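Local coordinates for glutathione S-transferase-like protein (Methylobacillus flagellatus, PDB 4GLT) that binds glutathione and probably acts as a glutathione-dependent transferase, at residues 64-76 / 81-93. Numbering follows the deposited sequence.
Sequences DHNPLGKIPVLIL and SLYDSRVIVEYLD. With GSH (glutathione), chain E.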
loop_
_atom_site.group_PDB
_atom_site.type_symbol
_atom_site.label_atom_id
_atom_site.label_comp_id
_atom_site.label_asym_id
_atom_site.label_seq_id
_atom_site.Cartn_x
_atom_site.Cartn_y
_atom_site.Cartn_z
ATOM N N ASP A 64 -0.363 16.765 -10.216
ATOM C CA ASP A 64 0.793 17.625 -10.037
ATOM C C ASP A 64 1.424 17.390 -8.661
ATOM O O ASP A 64 2.557 17.793 -8.409
ATOM C CB ASP A 64 0.402 19.099 -10.168
ATOM C CG ASP A 64 -0.040 19.482 -11.580
ATOM O OD1 ASP A 64 -0.628 20.576 -11.728
ATOM O OD2 ASP A 64 0.199 18.713 -12.538
ATOM N N HIS A 65 0.694 16.742 -7.764
ATOM C CA HIS A 65 1.234 16.479 -6.435
ATOM C C HIS A 65 1.405 14.982 -6.202
ATOM O O HIS A 65 2.378 14.532 -5.595
ATOM C CB HIS A 65 0.356 17.137 -5.364
ATOM C CG HIS A 65 0.144 18.605 -5.589
ATOM N ND1 HIS A 65 0.722 19.573 -4.798
ATOM C CD2 HIS A 65 -0.565 19.266 -6.533
ATOM C CE1 HIS A 65 0.371 20.767 -5.238
ATOM N NE2 HIS A 65 -0.408 20.610 -6.293
ATOM N N ASN A 66 0.457 14.206 -6.703
ATOM C CA ASN A 66 0.605 12.764 -6.722
ATOM C C ASN A 66 0.436 12.261 -8.142
ATOM O O ASN A 66 -0.659 12.323 -8.694
ATOM C CB ASN A 66 -0.424 12.108 -5.819
ATOM C CG ASN A 66 -0.184 10.621 -5.666
ATOM O OD1 ASN A 66 0.694 10.056 -6.315
ATOM N ND2 ASN A 66 -0.969 9.979 -4.814
ATOM N N PRO A 67 1.527 11.777 -8.750
ATOM C CA PRO A 67 1.493 11.354 -10.147
ATOM C C PRO A 67 0.501 10.215 -10.372
ATOM O O PRO A 67 -0.068 10.095 -11.460
ATOM C CB PRO A 67 2.926 10.873 -10.403
ATOM C CG PRO A 67 3.746 11.517 -9.334
ATOM C CD PRO A 67 2.844 11.536 -8.137
ATOM N N LEU A 68 0.300 9.399 -9.338
ATOM C CA LEU A 68 -0.644 8.294 -9.373
ATOM C C LEU A 68 -2.073 8.804 -9.551
ATOM O O LEU A 68 -2.938 8.082 -10.031
ATOM C CB LEU A 68 -0.537 7.475 -8.079
ATOM C CG LEU A 68 0.784 6.724 -7.843
ATOM C CD1 LEU A 68 0.774 6.005 -6.497
ATOM C CD2 LEU A 68 1.062 5.740 -8.965
ATOM N N GLY A 69 -2.310 10.051 -9.152
ATOM C CA GLY A 69 -3.637 10.668 -9.221
ATOM C C GLY A 69 -4.568 10.272 -8.088
ATOM O O GLY A 69 -5.788 10.322 -8.235
ATOM N N LYS A 70 -4.000 9.891 -6.950
ATOM C CA LYS A 70 -4.786 9.295 -5.885
ATOM C C LYS A 70 -4.789 10.113 -4.599
ATOM O O LYS A 70 -3.778 10.692 -4.204
ATOM C CB LYS A 70 -4.291 7.882 -5.582
ATOM C CG LYS A 70 -4.697 6.853 -6.617
ATOM C CD LYS A 70 -4.028 5.519 -6.348
ATOM C CE LYS A 70 -4.489 4.458 -7.332
ATOM N NZ LYS A 70 -5.875 4.008 -7.025
ATOM N N ILE A 71 -5.945 10.140 -3.949
ATOM C CA ILE A 71 -6.106 10.773 -2.655
ATOM C C ILE A 71 -5.978 9.668 -1.603
ATOM O O ILE A 71 -6.254 8.518 -1.904
ATOM C CB ILE A 71 -7.482 11.464 -2.590
ATOM C CG1 ILE A 71 -7.358 12.904 -3.090
ATOM C CG2 ILE A 71 -8.055 11.426 -1.181
ATOM C CD1 ILE A 71 -6.616 13.033 -4.406
ATOM N N PRO A 72 -5.523 9.997 -0.379
ATOM C CA PRO A 72 -5.109 11.313 0.091
ATOM C C PRO A 72 -3.690 11.665 -0.358
ATOM O O PRO A 72 -2.872 10.776 -0.563
ATOM C CB PRO A 72 -5.126 11.151 1.612
ATOM C CG PRO A 72 -4.773 9.721 1.835
ATOM C CD PRO A 72 -5.221 8.949 0.615
ATOM N N VAL A 73 -3.415 12.961 -0.420
ATOM C CA VAL A 73 -2.082 13.490 -0.573
ATOM C C VAL A 73 -1.866 14.526 0.507
ATOM O O VAL A 73 -2.700 15.390 0.680
ATOM C CB VAL A 73 -1.910 14.208 -1.888
ATOM C CG1 VAL A 73 -0.467 14.495 -2.123
ATOM C CG2 VAL A 73 -2.472 13.408 -2.996
ATOM N N LEU A 74 -0.753 14.454 1.227
ATOM C CA LEU A 74 -0.383 15.532 2.141
ATOM C C LEU A 74 0.633 16.446 1.469
ATOM O O LEU A 74 1.764 16.036 1.192
ATOM C CB LEU A 74 0.180 14.989 3.461
ATOM C CG LEU A 74 0.323 15.990 4.620
ATOM C CD1 LEU A 74 -0.953 16.083 5.449
ATOM C CD2 LEU A 74 1.486 15.612 5.514
ATOM N N ILE A 75 0.208 17.674 1.178
ATOM C CA ILE A 75 1.093 18.709 0.649
ATOM C C ILE A 75 1.636 19.576 1.779
ATOM O O ILE A 75 0.880 20.319 2.400
ATOM C CB ILE A 75 0.346 19.624 -0.329
ATOM C CG1 ILE A 75 -0.323 18.786 -1.417
ATOM C CG2 ILE A 75 1.292 20.670 -0.908
ATOM C CD1 ILE A 75 -1.421 19.507 -2.161
ATOM N N LEU A 76 2.940 19.474 2.037
ATOM C CA LEU A 76 3.614 20.234 3.096
ATOM C C LEU A 76 3.971 21.654 2.636
ATOM O O LEU A 76 3.993 21.930 1.441
ATOM C CB LEU A 76 4.876 19.490 3.550
ATOM C CG LEU A 76 4.689 18.027 3.991
ATOM C CD1 LEU A 76 6.031 17.342 4.166
ATOM C CD2 LEU A 76 3.884 17.914 5.280
ATOM N N SER A 81 4.911 16.824 -1.639
ATOM C CA SER A 81 3.754 16.012 -1.275
ATOM C C SER A 81 4.094 14.569 -0.914
ATOM O O SER A 81 4.885 13.916 -1.584
ATOM C CB SER A 81 2.682 16.071 -2.366
ATOM O OG SER A 81 3.218 15.783 -3.641
ATOM N N LEU A 82 3.414 14.074 0.107
ATOM C CA LEU A 82 3.553 12.707 0.561
ATOM C C LEU A 82 2.281 11.906 0.281
ATOM O O LEU A 82 1.182 12.373 0.525
ATOM C CB LEU A 82 3.832 12.685 2.056
ATOM C CG LEU A 82 5.098 13.331 2.592
ATOM C CD1 LEU A 82 5.044 13.312 4.094
ATOM C CD2 LEU A 82 6.313 12.610 2.103
ATOM N N TYR A 83 2.463 10.708 -0.258
ATOM C CA TYR A 83 1.411 9.750 -0.548
ATOM C C TYR A 83 2.174 8.441 -0.483
ATOM O O TYR A 83 3.373 8.467 -0.624
ATOM C CB TYR A 83 0.888 9.987 -1.961
ATOM C CG TYR A 83 1.997 10.044 -2.974
ATOM C CD1 TYR A 83 2.410 8.911 -3.631
ATOM C CD2 TYR A 83 2.659 11.223 -3.242
ATOM C CE1 TYR A 83 3.429 8.949 -4.534
ATOM C CE2 TYR A 83 3.680 11.265 -4.144
ATOM C CZ TYR A 83 4.059 10.123 -4.787
ATOM O OH TYR A 83 5.078 10.141 -5.685
ATOM N N ASP A 84 1.545 7.295 -0.276
ATOM C CA ASP A 84 0.127 7.124 -0.051
ATOM C C ASP A 84 -0.185 7.238 1.423
ATOM O O ASP A 84 0.611 7.720 2.194
ATOM C CB ASP A 84 -0.337 5.769 -0.572
ATOM C CG ASP A 84 0.303 4.603 0.154
ATOM O OD1 ASP A 84 1.264 4.806 0.901
ATOM O OD2 ASP A 84 -0.164 3.471 -0.025
ATOM N N SER A 85 -1.354 6.773 1.804
ATOM C CA SER A 85 -1.809 6.934 3.156
ATOM C C SER A 85 -0.845 6.305 4.135
ATOM O O SER A 85 -0.659 6.825 5.210
ATOM C CB SER A 85 -3.198 6.337 3.326
ATOM O OG SER A 85 -3.173 4.944 3.185
ATOM N N ARG A 86 -0.250 5.179 3.782
ATOM C CA ARG A 86 0.689 4.522 4.685
ATOM C C ARG A 86 1.945 5.333 4.998
ATOM O O ARG A 86 2.405 5.343 6.122
ATOM C CB ARG A 86 1.007 3.104 4.224
ATOM C CG ARG A 86 -0.207 2.212 4.285
ATOM C CD ARG A 86 0.139 0.756 4.454
ATOM N NE ARG A 86 0.163 0.065 3.180
ATOM C CZ ARG A 86 0.621 -1.163 3.007
ATOM N NH1 ARG A 86 1.105 -1.843 4.025
ATOM N NH2 ARG A 86 0.609 -1.700 1.802
ATOM N N VAL A 87 2.488 6.011 4.001
ATOM C CA VAL A 87 3.600 6.924 4.203
ATOM C C VAL A 87 3.171 8.127 5.069
ATOM O O VAL A 87 3.833 8.458 6.062
ATOM C CB VAL A 87 4.146 7.424 2.853
ATOM C CG1 VAL A 87 5.411 8.248 3.063
ATOM C CG2 VAL A 87 4.397 6.243 1.921
ATOM N N ILE A 88 2.058 8.758 4.685
ATOM C CA ILE A 88 1.541 9.969 5.331
ATOM C C ILE A 88 1.321 9.812 6.836
ATOM O O ILE A 88 1.662 10.687 7.632
ATOM C CB ILE A 88 0.210 10.406 4.675
ATOM C CG1 ILE A 88 0.459 10.830 3.222
ATOM C CG2 ILE A 88 -0.406 11.571 5.439
ATOM C CD1 ILE A 88 -0.799 10.941 2.393
ATOM N N VAL A 89 0.725 8.690 7.204
ATOM C CA VAL A 89 0.484 8.325 8.594
ATOM C C VAL A 89 1.751 8.060 9.425
ATOM O O VAL A 89 1.730 8.177 10.658
ATOM C CB VAL A 89 -0.427 7.076 8.651
ATOM C CG1 VAL A 89 -0.103 6.220 9.864
ATOM C CG2 VAL A 89 -1.893 7.485 8.639
ATOM N N GLU A 90 2.851 7.679 8.789
ATOM C CA GLU A 90 4.081 7.513 9.563
ATOM C C GLU A 90 4.679 8.892 9.799
ATOM O O GLU A 90 5.111 9.226 10.897
ATOM C CB GLU A 90 5.083 6.586 8.872
ATOM C CG GLU A 90 6.266 6.241 9.759
ATOM C CD GLU A 90 7.055 5.041 9.274
ATOM O OE1 GLU A 90 7.117 4.815 8.047
ATOM O OE2 GLU A 90 7.632 4.329 10.126
ATOM N N TYR A 91 4.666 9.702 8.752
ATOM C CA TYR A 91 5.081 11.090 8.859
ATOM C C TYR A 91 4.397 11.855 10.003
ATOM O O TYR A 91 5.063 12.534 10.778
ATOM C CB TYR A 91 4.816 11.793 7.537
ATOM C CG TYR A 91 5.108 13.263 7.576
ATOM C CD1 TYR A 91 6.405 13.731 7.456
ATOM C CD2 TYR A 91 4.087 14.182 7.740
ATOM C CE1 TYR A 91 6.680 15.081 7.486
ATOM C CE2 TYR A 91 4.353 15.535 7.768
ATOM C CZ TYR A 91 5.653 15.977 7.645
ATOM O OH TYR A 91 5.928 17.323 7.683
ATOM N N LEU A 92 3.074 11.751 10.102
ATOM C CA LEU A 92 2.320 12.526 11.091
ATOM C C LEU A 92 2.502 12.028 12.529
ATOM O O LEU A 92 2.541 12.824 13.463
ATOM C CB LEU A 92 0.830 12.552 10.736
ATOM C CG LEU A 92 0.414 13.286 9.457
ATOM C CD1 LEU A 92 -0.981 12.866 9.031
ATOM C CD2 LEU A 92 0.483 14.790 9.644
ATOM N N ASP A 93 2.619 10.716 12.716
ATOM C CA ASP A 93 2.767 10.182 14.066
ATOM C C ASP A 93 4.059 10.687 14.698
ATOM O O ASP A 93 4.214 10.644 15.907
ATOM C CB ASP A 93 2.730 8.653 14.076
ATOM C CG ASP A 93 2.855 8.068 15.481
ATOM O OD1 ASP A 93 2.373 8.694 16.451
ATOM O OD2 ASP A 93 3.435 6.972 15.616
HETATM N N1 GSH E . -2.990 3.173 -1.511
HETATM C CA1 GSH E . -3.634 4.504 -1.466
HETATM C C1 GSH E . -3.654 4.861 -0.011
HETATM O O11 GSH E . -3.703 6.052 0.341
HETATM O O12 GSH E . -3.594 3.923 0.812
HETATM C CB1 GSH E . -5.032 4.430 -2.108
HETATM C CG1 GSH E . -5.742 5.790 -2.167
HETATM C CD1 GSH E . -7.130 5.658 -2.789
HETATM O OE1 GSH E . -7.486 4.602 -3.291
HETATM N N2 GSH E . -7.909 6.747 -2.753
HETATM C CA2 GSH E . -9.219 6.907 -3.393
HETATM C C2 GSH E . -10.323 6.105 -2.750
HETATM O O2 GSH E . -10.354 5.939 -1.539
HETATM C CB2 GSH E . -9.123 6.622 -4.887
HETATM S SG2 GSH E . -8.146 7.883 -5.736
HETATM N N3 GSH E . -11.259 5.612 -3.557
HETATM C CA3 GSH E . -12.329 4.750 -3.078
HETATM C C3 GSH E . -13.575 5.511 -2.671
HETATM O O31 GSH E . -14.668 4.902 -2.666
HETATM O O32 GSH E . -13.471 6.716 -2.343
#
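Leu74 and Leu82 form the antiparallel hydrogen-bonded pair of a β hairpin whose strand 81-82 is an outermost strand of the sheet in the thioredoxin-like N-terminal domain of this glutathione S-transferase fold, with Leu74 N to Leu82 O at 2.9 Å and Leu82 N to Leu74 O at 2.8 Å. Their side chains share the sheet face packed by helix 85-93. There Leu74 CB lies 4.0 Å from Ile88 CG2, while Leu74 CD2 reaches Tyr91 CE2 at 3.6 Å.

A second tight cluster surrounds Tyr83. With its CG between the backbone N and the carbonyl carbon (chi1 51°), the ring stacks on the Asn66 amide, the planes 21° apart and Asn66 OD1 3.3 Å above the ring centre. An Asx turn to Leu68 N and a bond from Asn66 ND2 to Lys70 O restrain this amide. Tyr83 OH is hydrogen-bonded to Arg114 of the second subunit, tying the stack to the dimer interface.

Near the hairpin's turn, Ile75 and Ser81 form the non-hydrogen-bonded pair, and Ser81 CB rests 3.5 Å from Val73 CG1. The looser side is at partly exposed His65, whose imidazole leads away from 81-93.

At the glutathione site, cis-Pro72 CG sits 4.0 Å from Ser85 CB, bringing the cis-proline loop beside the helix start, where Ser85 N donates to the glutathione carboxylate oxygen O11 at 2.9 Å.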